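Long-range contact in caspase Nc subunit 1 (Drosophila melanogaster, PDB 2FP3), which acts as an initiator cysteine protease of the caspase family, setting off the caspase cascade that carries out apoptosis in the fly: residues S39-Y53 with G302-N315. The protein carries 2 engineered substitutions. Numbering follows the deposited sequence.
Sequences SKKIHGGDSAILGTY and GFNKKLYFNPGFFN
Thr52 and Lys306 form a single beta bridge, closed by Lys306 N donating to Gly51 O (2.9 Å) and Tyr53 N to Lys306 O (3.0 Å), while at the other end Ser39 N binds Pro311 O (2.7 Å) inside the type II turn from Asn310 to Phe313. Gly51, with no side chain, lets Lys305 CB and CG lie close against its backbone. The extended Lys305 chain then crosses the Tyr53 ring, CB over one face in a CH-pi contact, so a lysine serves here through its methylenes. Tyr53 turns its edge to the face of Phe303, CE2 above the centre of that ring and the planes 54° apart; its hydroxyl, lying against Phe303, is hydrogen-bonded to Asp232. Farther along, the flat phenol of Tyr308 offers His43 CB a broad surface, and CB sits over its face in a CH-pi contact, 3.6 Å from the ring centroid, with Thr52 CG2 at that ring's edge. The Asn310 amide suits a place between two segments of backbone because it both accepts and donates: OD1 takes a nearly straight bond from His43 N (2.8 Å), and the same oxygen lies at the edge of the His43 imidazole, in its plane, whereas ND2 donates to Met55 O and to a water that bridges to His43 O. Phe313 swings its ring away from its own backbone N (chi1 -161°), lays it flat against the Lys40-Lys41 backbone and meets Ile42 CD1 at its edge. The contact thus ties the loop preceding strand 62-68 to the C-terminal tail that follows strand 297-301 of the caspase sheet, with Phe303, Leu307 and Phe309 of the tail packing on helix 272-284.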
loop_
_atom_site.group_PDB
_atom_site.type_symbol
_atom_site.label_atom_id
_atom_site.label_comp_id
_atom_site.label_asym_id
_atom_site.label_seq_id
_atom_site.Cartn_x
_atom_site.Cartn_y
_atom_site.Cartn_z
ATOM N N SER A 39 9.944 -0.690 17.817
ATOM C CA SER A 39 10.968 -1.711 17.902
ATOM C C SER A 39 12.002 -1.274 18.938
ATOM O O SER A 39 12.104 -0.092 19.272
ATOM C CB SER A 39 11.657 -1.885 16.547
ATOM O OG SER A 39 10.734 -2.310 15.569
ATOM N N LYS A 40 12.769 -2.232 19.441
ATOM C CA LYS A 40 13.807 -1.939 20.417
ATOM C C LYS A 40 15.132 -2.412 19.833
ATOM O O LYS A 40 16.149 -2.479 20.519
ATOM C CB LYS A 40 13.519 -2.664 21.736
ATOM C CG LYS A 40 12.352 -2.091 22.527
ATOM C CD LYS A 40 12.116 -2.890 23.802
ATOM C CE LYS A 40 11.233 -2.135 24.790
ATOM N NZ LYS A 40 9.903 -1.787 24.224
ATOM N N LYS A 41 15.110 -2.720 18.544
ATOM C CA LYS A 41 16.294 -3.211 17.853
ATOM C C LYS A 41 15.984 -3.236 16.360
ATOM O O LYS A 41 14.865 -2.953 15.945
ATOM C CB LYS A 41 16.590 -4.642 18.317
ATOM C CG LYS A 41 15.413 -5.584 18.034
ATOM C CD LYS A 41 15.545 -6.962 18.674
ATOM C CE LYS A 41 16.397 -7.916 17.852
ATOM N NZ LYS A 41 16.553 -9.227 18.559
ATOM N N ILE A 42 16.990 -3.564 15.563
ATOM C CA ILE A 42 16.817 -3.693 14.129
ATOM C C ILE A 42 16.559 -5.189 13.961
ATOM O O ILE A 42 17.413 -6.011 14.301
ATOM C CB ILE A 42 18.106 -3.313 13.356
ATOM C CG1 ILE A 42 18.440 -1.835 13.590
ATOM C CG2 ILE A 42 17.932 -3.622 11.866
ATOM C CD1 ILE A 42 17.371 -0.856 13.115
ATOM N N HIS A 43 15.382 -5.540 13.459
ATOM C CA HIS A 43 15.033 -6.938 13.277
ATOM C C HIS A 43 15.644 -7.501 12.009
ATOM O O HIS A 43 15.591 -6.872 10.957
ATOM C CB HIS A 43 13.514 -7.082 13.276
ATOM C CG HIS A 43 12.891 -6.769 14.599
ATOM N ND1 HIS A 43 12.621 -7.740 15.543
ATOM C CD2 HIS A 43 12.570 -5.585 15.176
ATOM C CE1 HIS A 43 12.164 -7.165 16.641
ATOM N NE2 HIS A 43 12.125 -5.857 16.447
ATOM N N GLY A 44 16.241 -8.682 12.124
ATOM C CA GLY A 44 16.883 -9.308 10.986
ATOM C C GLY A 44 16.512 -10.765 10.836
ATOM O O GLY A 44 17.313 -11.572 10.360
ATOM N N GLY A 45 15.294 -11.094 11.259
ATOM C CA GLY A 45 14.788 -12.452 11.158
ATOM C C GLY A 45 15.539 -13.539 11.903
ATOM O O GLY A 45 14.921 -14.474 12.416
ATOM N N ASP A 46 16.863 -13.428 11.966
ATOM C CA ASP A 46 17.690 -14.430 12.634
ATOM C C ASP A 46 17.553 -15.779 11.927
ATOM O O ASP A 46 18.394 -16.662 12.094
ATOM C CB ASP A 46 17.297 -14.573 14.112
ATOM C CG ASP A 46 17.883 -13.474 14.988
ATOM O OD1 ASP A 46 17.615 -13.482 16.209
ATOM O OD2 ASP A 46 18.613 -12.609 14.461
ATOM N N SER A 47 16.491 -15.925 11.137
ATOM C CA SER A 47 16.235 -17.155 10.394
ATOM C C SER A 47 17.484 -17.572 9.634
ATOM O O SER A 47 17.836 -18.751 9.603
ATOM C CB SER A 47 15.083 -16.953 9.407
ATOM O OG SER A 47 14.904 -18.099 8.593
ATOM N N ALA A 48 18.148 -16.596 9.024
ATOM C CA ALA A 48 19.364 -16.850 8.271
ATOM C C ALA A 48 19.139 -17.925 7.216
ATOM O O ALA A 48 19.097 -19.118 7.517
ATOM C CB ALA A 48 20.485 -17.263 9.216
ATOM N N ILE A 49 19.003 -17.474 5.975
ATOM C CA ILE A 49 18.772 -18.324 4.808
ATOM C C ILE A 49 18.238 -17.341 3.779
ATOM O O ILE A 49 18.560 -17.394 2.596
ATOM C CB ILE A 49 17.695 -19.418 5.081
ATOM C CG1 ILE A 49 17.308 -20.107 3.768
ATOM C CG2 ILE A 49 16.468 -18.807 5.773
ATOM C CD1 ILE A 49 16.182 -21.108 3.909
ATOM N N LEU A 50 17.422 -16.427 4.278
ATOM C CA LEU A 50 16.821 -15.381 3.481
ATOM C C LEU A 50 17.371 -14.074 4.065
ATOM O O LEU A 50 17.622 -13.986 5.275
ATOM C CB LEU A 50 15.295 -15.445 3.628
ATOM C CG LEU A 50 14.431 -15.959 2.467
ATOM C CD1 LEU A 50 15.080 -17.133 1.733
ATOM C CD2 LEU A 50 13.060 -16.345 3.031
ATOM N N GLY A 51 17.574 -13.075 3.210
ATOM C CA GLY A 51 18.081 -11.793 3.672
ATOM C C GLY A 51 16.999 -10.865 4.208
ATOM O O GLY A 51 15.821 -11.242 4.289
ATOM N N THR A 52 17.404 -9.644 4.560
ATOM C CA THR A 52 16.503 -8.633 5.110
ATOM C C THR A 52 16.714 -7.268 4.444
ATOM O O THR A 52 17.831 -6.781 4.375
ATOM C CB THR A 52 16.748 -8.473 6.622
ATOM O OG1 THR A 52 16.702 -9.763 7.252
ATOM C CG2 THR A 52 15.705 -7.564 7.248
ATOM N N TYR A 53 15.651 -6.641 3.951
ATOM C CA TYR A 53 15.819 -5.335 3.324
ATOM C C TYR A 53 16.274 -4.362 4.387
ATOM O O TYR A 53 15.754 -4.365 5.508
ATOM C CB TYR A 53 14.513 -4.817 2.717
ATOM C CG TYR A 53 14.035 -5.585 1.502
ATOM C CD1 TYR A 53 14.705 -5.498 0.278
ATOM C CD2 TYR A 53 12.911 -6.410 1.588
ATOM C CE1 TYR A 53 14.255 -6.228 -0.846
ATOM C CE2 TYR A 53 12.458 -7.136 0.498
ATOM C CZ TYR A 53 13.123 -7.052 -0.717
ATOM O OH TYR A 53 12.641 -7.798 -1.769
ATOM N N GLY A 302 9.336 -11.725 -6.758
ATOM C CA GLY A 302 10.735 -11.663 -6.414
ATOM C C GLY A 302 10.982 -10.863 -5.140
ATOM O O GLY A 302 12.067 -10.326 -4.968
ATOM N N PHE A 303 9.987 -10.749 -4.264
ATOM C CA PHE A 303 10.154 -10.034 -2.990
ATOM C C PHE A 303 10.761 -11.128 -2.098
ATOM O O PHE A 303 10.079 -11.732 -1.275
ATOM C CB PHE A 303 8.784 -9.589 -2.466
ATOM C CG PHE A 303 8.836 -8.682 -1.249
ATOM C CD1 PHE A 303 8.801 -9.210 0.044
ATOM C CD2 PHE A 303 8.847 -7.290 -1.399
ATOM C CE1 PHE A 303 8.761 -8.367 1.164
ATOM C CE2 PHE A 303 8.808 -6.440 -0.286
ATOM C CZ PHE A 303 8.764 -6.977 0.994
ATOM N N ASN A 304 12.058 -11.359 -2.257
ATOM C CA ASN A 304 12.705 -12.453 -1.558
ATOM C C ASN A 304 13.411 -12.264 -0.222
ATOM O O ASN A 304 14.060 -13.185 0.265
ATOM C CB ASN A 304 13.621 -13.159 -2.560
ATOM C CG ASN A 304 12.866 -13.586 -3.820
ATOM O OD1 ASN A 304 11.707 -14.011 -3.747
ATOM N ND2 ASN A 304 13.513 -13.481 -4.970
ATOM N N LYS A 305 13.259 -11.099 0.391
ATOM C CA LYS A 305 13.872 -10.845 1.688
ATOM C C LYS A 305 12.772 -10.431 2.661
ATOM O O LYS A 305 11.694 -10.026 2.241
ATOM C CB LYS A 305 14.902 -9.713 1.594
ATOM C CG LYS A 305 16.106 -10.007 0.714
ATOM C CD LYS A 305 16.988 -8.775 0.626
ATOM C CE LYS A 305 18.207 -8.997 -0.242
ATOM N NZ LYS A 305 19.077 -7.786 -0.200
ATOM N N LYS A 306 13.043 -10.529 3.959
ATOM C CA LYS A 306 12.053 -10.133 4.947
ATOM C C LYS A 306 12.006 -8.610 5.019
ATOM O O LYS A 306 13.022 -7.928 4.806
ATOM C CB LYS A 306 12.412 -10.688 6.327
ATOM C CG LYS A 306 12.548 -12.208 6.403
ATOM C CD LYS A 306 11.212 -12.934 6.363
ATOM C CE LYS A 306 11.448 -14.446 6.369
ATOM N NZ LYS A 306 10.201 -15.254 6.351
ATOM N N LEU A 307 10.827 -8.076 5.311
ATOM C CA LEU A 307 10.679 -6.642 5.448
ATOM C C LEU A 307 10.203 -6.282 6.848
ATOM O O LEU A 307 9.014 -6.420 7.165
ATOM C CB LEU A 307 9.690 -6.082 4.419
ATOM C CG LEU A 307 9.433 -4.581 4.593
ATOM C CD1 LEU A 307 10.761 -3.847 4.593
ATOM C CD2 LEU A 307 8.552 -4.043 3.502
ATOM N N TYR A 308 11.136 -5.853 7.693
ATOM C CA TYR A 308 10.800 -5.413 9.044
ATOM C C TYR A 308 10.825 -3.895 8.960
ATOM O O TYR A 308 11.734 -3.316 8.372
ATOM C CB TYR A 308 11.832 -5.889 10.071
ATOM C CG TYR A 308 11.736 -7.357 10.394
ATOM C CD1 TYR A 308 12.545 -8.287 9.742
ATOM C CD2 TYR A 308 10.806 -7.828 11.337
ATOM C CE1 TYR A 308 12.435 -9.656 10.017
ATOM C CE2 TYR A 308 10.686 -9.192 11.618
ATOM C CZ TYR A 308 11.503 -10.098 10.957
ATOM O OH TYR A 308 11.412 -11.449 11.238
ATOM N N PHE A 309 9.817 -3.250 9.525
ATOM C CA PHE A 309 9.738 -1.802 9.476
ATOM C C PHE A 309 10.542 -1.117 10.592
ATOM O O PHE A 309 10.860 0.077 10.491
ATOM C CB PHE A 309 8.265 -1.369 9.518
ATOM C CG PHE A 309 7.515 -1.623 8.229
ATOM C CD1 PHE A 309 7.700 -0.798 7.120
ATOM C CD2 PHE A 309 6.643 -2.700 8.114
ATOM C CE1 PHE A 309 7.029 -1.045 5.916
ATOM C CE2 PHE A 309 5.971 -2.959 6.918
ATOM C CZ PHE A 309 6.168 -2.125 5.815
ATOM N N ASN A 310 10.878 -1.879 11.634
ATOM C CA ASN A 310 11.629 -1.357 12.778
ATOM C C ASN A 310 11.111 0.028 13.161
ATOM O O ASN A 310 11.877 0.984 13.296
ATOM C CB ASN A 310 13.118 -1.277 12.442
ATOM C CG ASN A 310 13.722 -2.636 12.141
ATOM O OD1 ASN A 310 13.516 -3.592 12.887
ATOM N ND2 ASN A 310 14.481 -2.729 11.053
ATOM N N PRO A 311 9.797 0.155 13.365
ATOM C CA PRO A 311 9.308 1.490 13.717
ATOM C C PRO A 311 9.908 2.050 14.999
ATOM O O PRO A 311 10.046 1.345 15.998
ATOM C CB PRO A 311 7.805 1.288 13.816
ATOM C CG PRO A 311 7.709 -0.072 14.395
ATOM C CD PRO A 311 8.774 -0.869 13.637
ATOM N N GLY A 312 10.269 3.325 14.952
ATOM C CA GLY A 312 10.832 3.996 16.110
ATOM C C GLY A 312 12.250 3.622 16.503
ATOM O O GLY A 312 12.669 3.920 17.616
ATOM N N PHE A 313 13.003 2.984 15.614
ATOM C CA PHE A 313 14.368 2.597 15.944
ATOM C C PHE A 313 15.283 2.723 14.733
ATOM O O PHE A 313 14.864 2.455 13.603
ATOM C CB PHE A 313 14.395 1.158 16.451
ATOM C CG PHE A 313 15.638 0.813 17.220
ATOM C CD1 PHE A 313 15.761 1.172 18.565
ATOM C CD2 PHE A 313 16.701 0.159 16.596
ATOM C CE1 PHE A 313 16.921 0.883 19.275
ATOM C CE2 PHE A 313 17.864 -0.134 17.292
ATOM C CZ PHE A 313 17.978 0.228 18.638
ATOM N N PHE A 314 16.533 3.124 14.962
ATOM C CA PHE A 314 17.483 3.282 13.866
ATOM C C PHE A 314 18.875 2.795 14.205
ATOM O O PHE A 314 19.214 2.642 15.368
ATOM C CB PHE A 314 17.554 4.746 13.422
ATOM C CG PHE A 314 17.694 5.730 14.555
ATOM C CD1 PHE A 314 16.569 6.232 15.199
ATOM C CD2 PHE A 314 18.945 6.184 14.951
ATOM C CE1 PHE A 314 16.688 7.181 16.218
ATOM C CE2 PHE A 314 19.074 7.131 15.971
ATOM C CZ PHE A 314 17.942 7.630 16.601
ATOM N N ASN A 315 19.681 2.553 13.176
ATOM C CA ASN A 315 21.046 2.085 13.372
ATOM C C ASN A 315 22.000 2.781 12.408
ATOM O O ASN A 315 22.792 3.627 12.875
ATOM C CB ASN A 315 21.119 0.572 13.154
ATOM C CG ASN A 315 21.945 -0.131 14.215
ATOM O OD1 ASN A 315 22.111 -1.351 14.176
ATOM N ND2 ASN A 315 22.461 0.634 15.172
HETATM O O HOH W 1 15.410 -4.707 9.651
HETATM O O HOH W 2 16.920 -13.448 0.764
HETATM O O HOH W 3 13.877 -4.754 7.157
#